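Local atomic coordinates of CG4930 (Drosophila melanogaster, PDB entry 3ISM), a protein that inhibits the nuclease EndoG by forming a complex with it, and probably acts as a ribonuclease inhibitor. Residues A65-E77 with W110-L123. The protein carries 1 engineered substitution. Sequence-based numbering, arbitrary orientation.
Sequences AARDVIWRLLFDE and WIVKLRDEVLKKEL
The aliphatic part of Arg-67 lies over one face of the Trp-110 indole, with CD 3.5 Å from the centroid of the five-membered ring in a CH-pi contact. The chain then bends at chi3 (-57°), and NH1 of its guanidinium is hydrogen-bonded to Tyr-95 of helix 81-102. At the edge of the same indole, in its plane, Ile-70 CG2 meets Trp-110 CH2 at 3.8 Å. A water accepts from Trp-110 NE1 at 3.0 Å and donates a weak bond to Arg-67 O, bridging the two helices. Replacing Trp-110 by an alanine would probably leave the Arg-67 methylenes without the ring face they lie on, Ile-70 without its edge neighbour and this water without its indole donor. The axes of 65-75 and 110-120, parts of helices 52-75 and 104-120, run nearly parallel (5°), 11.6 Å apart at closest approach, in the all-helical Ku C-terminal-like domain; helix 81-102 connects the two helices and packs on Ile-70, Leu-74 and Trp-110. Further along, Glu-117 turns its CG, anti to the backbone N (chi1 -164°), over one face of Phe-75, 3.6 Å from the ring centroid, while Leu-74 CB covers the opposite face. The same CG lies 3.6 Å from Trp-71 CZ2, and Phe-75 CE2 sits over the Trp-71 indole. Leu-114 CD1 fits among Trp-71, Leu-74 and the edge of Phe-75, 3.7 Å from Phe-75 CE2, and Lys-121 lays its CD near Phe-75 CD1.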
loop_
_atom_site.group_PDB
_atom_site.type_symbol
_atom_site.label_atom_id
_atom_site.label_comp_id
_atom_site.label_asym_id
_atom_site.label_seq_id
_atom_site.Cartn_x
_atom_site.Cartn_y
_atom_site.Cartn_z
ATOM N N ALA C 65 -3.831 5.403 41.643
ATOM C CA ALA C 65 -3.142 6.461 42.378
ATOM C C ALA C 65 -3.739 7.849 42.074
ATOM O O ALA C 65 -3.881 8.697 42.969
ATOM C CB ALA C 65 -1.653 6.433 42.058
ATOM N N ALA C 66 -4.090 8.068 40.808
ATOM C CA ALA C 66 -4.725 9.316 40.402
ATOM C C ALA C 66 -6.080 9.495 41.079
ATOM O O ALA C 66 -6.362 10.566 41.598
ATOM C CB ALA C 66 -4.853 9.398 38.891
ATOM N N ARG C 67 -6.899 8.445 41.103
ATOM C CA ARG C 67 -8.214 8.505 41.754
ATOM C C ARG C 67 -8.136 8.803 43.255
ATOM O O ARG C 67 -8.980 9.533 43.786
ATOM C CB ARG C 67 -9.003 7.212 41.539
ATOM C CG ARG C 67 -9.439 7.009 40.115
ATOM C CD ARG C 67 -10.403 5.842 39.974
ATOM N NE ARG C 67 -9.871 4.586 40.479
ATOM C CZ ARG C 67 -9.223 3.705 39.724
ATOM N NH1 ARG C 67 -9.020 3.965 38.439
ATOM N NH2 ARG C 67 -8.770 2.572 40.259
ATOM N N ASP C 68 -7.146 8.213 43.924
ATOM C CA ASP C 68 -6.921 8.412 45.366
ATOM C C ASP C 68 -6.640 9.881 45.677
ATOM O O ASP C 68 -7.258 10.473 46.555
ATOM C CB ASP C 68 -5.737 7.563 45.829
ATOM C CG ASP C 68 -5.355 7.823 47.286
ATOM O OD1 ASP C 68 -6.253 7.817 48.162
ATOM O OD2 ASP C 68 -4.149 8.023 47.564
ATOM N N VAL C 69 -5.701 10.451 44.929
ATOM C CA VAL C 69 -5.270 11.829 45.087
ATOM C C VAL C 69 -6.379 12.843 44.759
ATOM O O VAL C 69 -6.550 13.828 45.472
ATOM C CB VAL C 69 -3.973 12.077 44.253
ATOM C CG1 VAL C 69 -3.729 13.541 44.017
ATOM C CG2 VAL C 69 -2.787 11.475 44.974
ATOM N N ILE C 70 -7.133 12.596 43.694
ATOM C CA ILE C 70 -8.261 13.460 43.353
ATOM C C ILE C 70 -9.263 13.505 44.517
ATOM O O ILE C 70 -9.767 14.575 44.881
ATOM C CB ILE C 70 -8.971 12.986 42.081
ATOM C CG1 ILE C 70 -8.115 13.277 40.839
ATOM C CG2 ILE C 70 -10.336 13.689 41.937
ATOM C CD1 ILE C 70 -8.430 12.392 39.615
ATOM N N TRP C 71 -9.529 12.337 45.096
ATOM C CA TRP C 71 -10.461 12.209 46.204
ATOM C C TRP C 71 -9.958 12.989 47.417
ATOM O O TRP C 71 -10.713 13.730 48.048
ATOM C CB TRP C 71 -10.669 10.728 46.563
ATOM C CG TRP C 71 -11.855 10.492 47.448
ATOM C CD1 TRP C 71 -11.900 10.616 48.814
ATOM C CD2 TRP C 71 -13.166 10.073 47.040
ATOM N NE1 TRP C 71 -13.157 10.314 49.272
ATOM C CE2 TRP C 71 -13.954 9.974 48.208
ATOM C CE3 TRP C 71 -13.748 9.768 45.803
ATOM C CZ2 TRP C 71 -15.297 9.580 48.179
ATOM C CZ3 TRP C 71 -15.087 9.383 45.771
ATOM C CH2 TRP C 71 -15.843 9.289 46.953
ATOM N N ARG C 72 -8.677 12.830 47.727
ATOM C CA ARG C 72 -8.067 13.593 48.808
ATOM C C ARG C 72 -8.037 15.106 48.563
ATOM O O ARG C 72 -8.338 15.880 49.465
ATOM C CB ARG C 72 -6.676 13.039 49.133
ATOM C CG ARG C 72 -6.761 11.645 49.747
ATOM C CD ARG C 72 -5.457 11.166 50.362
ATOM N NE ARG C 72 -4.430 10.887 49.365
ATOM C CZ ARG C 72 -3.216 11.431 49.384
ATOM N NH1 ARG C 72 -2.888 12.277 50.357
ATOM N NH2 ARG C 72 -2.325 11.117 48.447
ATOM N N LEU C 73 -7.723 15.526 47.338
ATOM C CA LEU C 73 -7.661 16.961 47.034
ATOM C C LEU C 73 -9.017 17.628 47.232
ATOM O O LEU C 73 -9.092 18.771 47.659
ATOM C CB LEU C 73 -7.150 17.211 45.614
ATOM C CG LEU C 73 -5.650 16.949 45.430
ATOM C CD1 LEU C 73 -5.333 16.752 43.968
ATOM C CD2 LEU C 73 -4.796 18.059 46.032
ATOM N N LEU C 74 -10.078 16.880 46.941
ATOM C CA LEU C 74 -11.441 17.384 47.031
ATOM C C LEU C 74 -12.035 17.330 48.438
ATOM O O LEU C 74 -12.765 18.238 48.817
ATOM C CB LEU C 74 -12.348 16.626 46.059
ATOM C CG LEU C 74 -12.146 16.920 44.572
ATOM C CD1 LEU C 74 -12.915 15.927 43.689
ATOM C CD2 LEU C 74 -12.542 18.351 44.247
ATOM N N PHE C 75 -11.702 16.293 49.215
ATOM C CA PHE C 75 -12.419 16.025 50.466
ATOM C C PHE C 75 -11.606 16.040 51.766
ATOM O O PHE C 75 -12.196 16.102 52.843
ATOM C CB PHE C 75 -13.199 14.695 50.367
ATOM C CG PHE C 75 -14.071 14.589 49.136
ATOM C CD1 PHE C 75 -15.095 15.499 48.911
ATOM C CD2 PHE C 75 -13.865 13.578 48.208
ATOM C CE1 PHE C 75 -15.895 15.406 47.779
ATOM C CE2 PHE C 75 -14.654 13.485 47.065
ATOM C CZ PHE C 75 -15.668 14.396 46.857
ATOM N N ASP C 76 -10.277 15.967 51.671
ATOM C CA ASP C 76 -9.395 15.913 52.852
ATOM C C ASP C 76 -9.519 17.057 53.848
ATOM O O ASP C 76 -9.189 16.872 55.018
ATOM C CB ASP C 76 -7.917 15.801 52.450
ATOM C CG ASP C 76 -7.375 14.382 52.586
ATOM O OD1 ASP C 76 -8.172 13.464 52.889
ATOM O OD2 ASP C 76 -6.143 14.184 52.397
ATOM N N GLU C 77 -9.964 18.230 53.395
ATOM C CA GLU C 77 -10.044 19.427 54.262
ATOM C C GLU C 77 -8.686 19.995 54.714
ATOM O O GLU C 77 -8.628 20.846 55.590
ATOM C CB GLU C 77 -10.972 19.207 55.474
ATOM C CG GLU C 77 -12.365 18.678 55.099
ATOM C CD GLU C 77 -13.418 18.860 56.188
ATOM O OE1 GLU C 77 -13.083 18.836 57.392
ATOM O OE2 GLU C 77 -14.601 19.008 55.819
ATOM N N TRP C 110 -16.197 4.762 39.007
ATOM C CA TRP C 110 -15.679 5.605 40.080
ATOM C C TRP C 110 -16.236 7.033 40.028
ATOM O O TRP C 110 -16.479 7.659 41.061
ATOM C CB TRP C 110 -14.154 5.612 40.040
ATOM C CG TRP C 110 -13.518 6.603 40.978
ATOM C CD1 TRP C 110 -13.327 6.460 42.327
ATOM C CD2 TRP C 110 -12.965 7.876 40.627
ATOM N NE1 TRP C 110 -12.702 7.572 42.836
ATOM C CE2 TRP C 110 -12.464 8.455 41.814
ATOM C CE3 TRP C 110 -12.849 8.587 39.422
ATOM C CZ2 TRP C 110 -11.860 9.705 41.832
ATOM C CZ3 TRP C 110 -12.237 9.837 39.444
ATOM C CH2 TRP C 110 -11.754 10.379 40.640
ATOM N N ILE C 111 -16.446 7.539 38.821
ATOM C CA ILE C 111 -16.919 8.904 38.664
ATOM C C ILE C 111 -18.337 9.092 39.237
ATOM O O ILE C 111 -18.677 10.172 39.665
ATOM C CB ILE C 111 -16.783 9.396 37.190
ATOM C CG1 ILE C 111 -16.735 10.927 37.133
ATOM C CG2 ILE C 111 -17.867 8.789 36.278
ATOM C CD1 ILE C 111 -15.475 11.521 37.731
ATOM N N VAL C 112 -19.132 8.023 39.266
ATOM C CA VAL C 112 -20.465 8.041 39.885
ATOM C C VAL C 112 -20.372 8.216 41.412
ATOM O O VAL C 112 -21.107 9.017 42.012
ATOM C CB VAL C 112 -21.250 6.739 39.550
ATOM C CG1 VAL C 112 -22.497 6.611 40.396
ATOM C CG2 VAL C 112 -21.589 6.687 38.062
ATOM N N LYS C 113 -19.472 7.463 42.037
ATOM C CA LYS C 113 -19.216 7.627 43.471
ATOM C C LYS C 113 -18.665 9.012 43.789
ATOM O O LYS C 113 -19.045 9.611 44.795
ATOM C CB LYS C 113 -18.260 6.553 43.989
ATOM C CG LYS C 113 -18.791 5.123 43.890
ATOM C CD LYS C 113 -17.627 4.125 43.862
ATOM C CE LYS C 113 -18.130 2.665 43.842
ATOM N NZ LYS C 113 -17.032 1.650 43.578
ATOM N N LEU C 114 -17.766 9.516 42.937
ATOM C CA LEU C 114 -17.219 10.861 43.115
ATOM C C LEU C 114 -18.326 11.908 43.065
ATOM O O LEU C 114 -18.405 12.759 43.941
ATOM C CB LEU C 114 -16.120 11.172 42.093
ATOM C CG LEU C 114 -15.444 12.543 42.270
ATOM C CD1 LEU C 114 -14.493 12.529 43.469
ATOM C CD2 LEU C 114 -14.696 12.976 41.045
ATOM N N ARG C 115 -19.186 11.839 42.051
ATOM C CA ARG C 115 -20.336 12.745 41.966
ATOM C C ARG C 115 -21.178 12.666 43.232
ATOM O O ARG C 115 -21.568 13.685 43.795
ATOM C CB ARG C 115 -21.224 12.399 40.766
ATOM C CG ARG C 115 -22.552 13.174 40.723
ATOM C CD ARG C 115 -23.611 12.469 39.881
ATOM N NE ARG C 115 -24.050 11.213 40.485
ATOM C CZ ARG C 115 -24.837 10.321 39.885
ATOM N NH1 ARG C 115 -25.277 10.532 38.653
ATOM N NH2 ARG C 115 -25.173 9.203 40.512
ATOM N N ASP C 116 -21.464 11.446 43.675
ATOM C CA ASP C 116 -22.357 11.258 44.803
ATOM C C ASP C 116 -21.796 11.898 46.064
ATOM O O ASP C 116 -22.561 12.466 46.848
ATOM C CB ASP C 116 -22.692 9.782 45.001
ATOM C CG ASP C 116 -23.589 9.238 43.889
ATOM O OD1 ASP C 116 -23.934 9.999 42.960
ATOM O OD2 ASP C 116 -23.939 8.047 43.930
ATOM N N GLU C 117 -20.465 11.844 46.212
ATOM C CA GLU C 117 -19.764 12.493 47.317
ATOM C C GLU C 117 -19.751 14.016 47.166
ATOM O O GLU C 117 -19.901 14.757 48.145
ATOM C CB GLU C 117 -18.333 11.958 47.439
ATOM C CG GLU C 117 -17.652 12.276 48.789
ATOM C CD GLU C 117 -18.261 11.553 50.000
ATOM O OE1 GLU C 117 -18.943 10.521 49.849
ATOM O OE2 GLU C 117 -18.042 12.018 51.129
ATOM N N VAL C 118 -19.576 14.472 45.930
ATOM C CA VAL C 118 -19.626 15.891 45.605
ATOM C C VAL C 118 -20.974 16.493 45.999
ATOM O O VAL C 118 -21.019 17.550 46.628
ATOM C CB VAL C 118 -19.304 16.120 44.102
ATOM C CG1 VAL C 118 -19.835 17.485 43.614
ATOM C CG2 VAL C 118 -17.797 16.013 43.879
ATOM N N LEU C 119 -22.058 15.786 45.683
ATOM C CA LEU C 119 -23.416 16.279 45.948
ATOM C C LEU C 119 -23.808 16.241 47.427
ATOM O O LEU C 119 -24.433 17.173 47.930
ATOM C CB LEU C 119 -24.439 15.516 45.101
ATOM C CG LEU C 119 -24.258 15.642 43.584
ATOM C CD1 LEU C 119 -25.330 14.851 42.854
ATOM C CD2 LEU C 119 -24.262 17.102 43.150
ATOM N N LYS C 120 -23.436 15.157 48.105
ATOM C CA LYS C 120 -23.635 14.986 49.543
ATOM C C LYS C 120 -22.959 16.103 50.342
ATOM O O LYS C 120 -23.523 16.623 51.304
ATOM C CB LYS C 120 -23.074 13.624 49.960
ATOM C CG LYS C 120 -23.122 13.327 51.443
ATOM C CD LYS C 120 -21.937 12.442 51.821
ATOM C CE LYS C 120 -21.859 12.225 53.316
ATOM N NZ LYS C 120 -22.981 11.376 53.797
ATOM N N LYS C 121 -21.755 16.475 49.919
ATOM C CA LYS C 121 -20.983 17.535 50.560
ATOM C C LYS C 121 -21.361 18.911 50.020
ATOM O O LYS C 121 -20.818 19.930 50.457
ATOM C CB LYS C 121 -19.485 17.274 50.389
ATOM C CG LYS C 121 -19.060 15.960 51.021
ATOM C CD LYS C 121 -17.637 16.002 51.520
ATOM C CE LYS C 121 -17.341 14.831 52.467
ATOM N NZ LYS C 121 -18.109 14.897 53.739
ATOM N N GLU C 122 -22.290 18.921 49.063
ATOM C CA GLU C 122 -22.853 20.150 48.488
ATOM C C GLU C 122 -21.781 21.060 47.892
ATOM O O GLU C 122 -21.798 22.275 48.097
ATOM C CB GLU C 122 -23.733 20.901 49.510
ATOM C CG GLU C 122 -25.105 20.255 49.747
ATOM C CD GLU C 122 -26.043 21.129 50.576
ATOM O OE1 GLU C 122 -26.638 22.087 50.017
ATOM O OE2 GLU C 122 -26.192 20.851 51.788
ATOM N N LEU C 123 -20.844 20.448 47.168
ATOM C CA LEU C 123 -19.831 21.173 46.393
ATOM C C LEU C 123 -20.372 21.479 44.991
ATOM O O LEU C 123 -19.881 20.953 43.979
ATOM C CB LEU C 123 -18.532 20.361 46.325
ATOM C CG LEU C 123 -17.840 20.102 47.669
ATOM C CD1 LEU C 123 -16.561 19.308 47.481
ATOM C CD2 LEU C 123 -17.562 21.422 48.389
HETATM O O HOH W 1 -10.999 7.375 45.285
#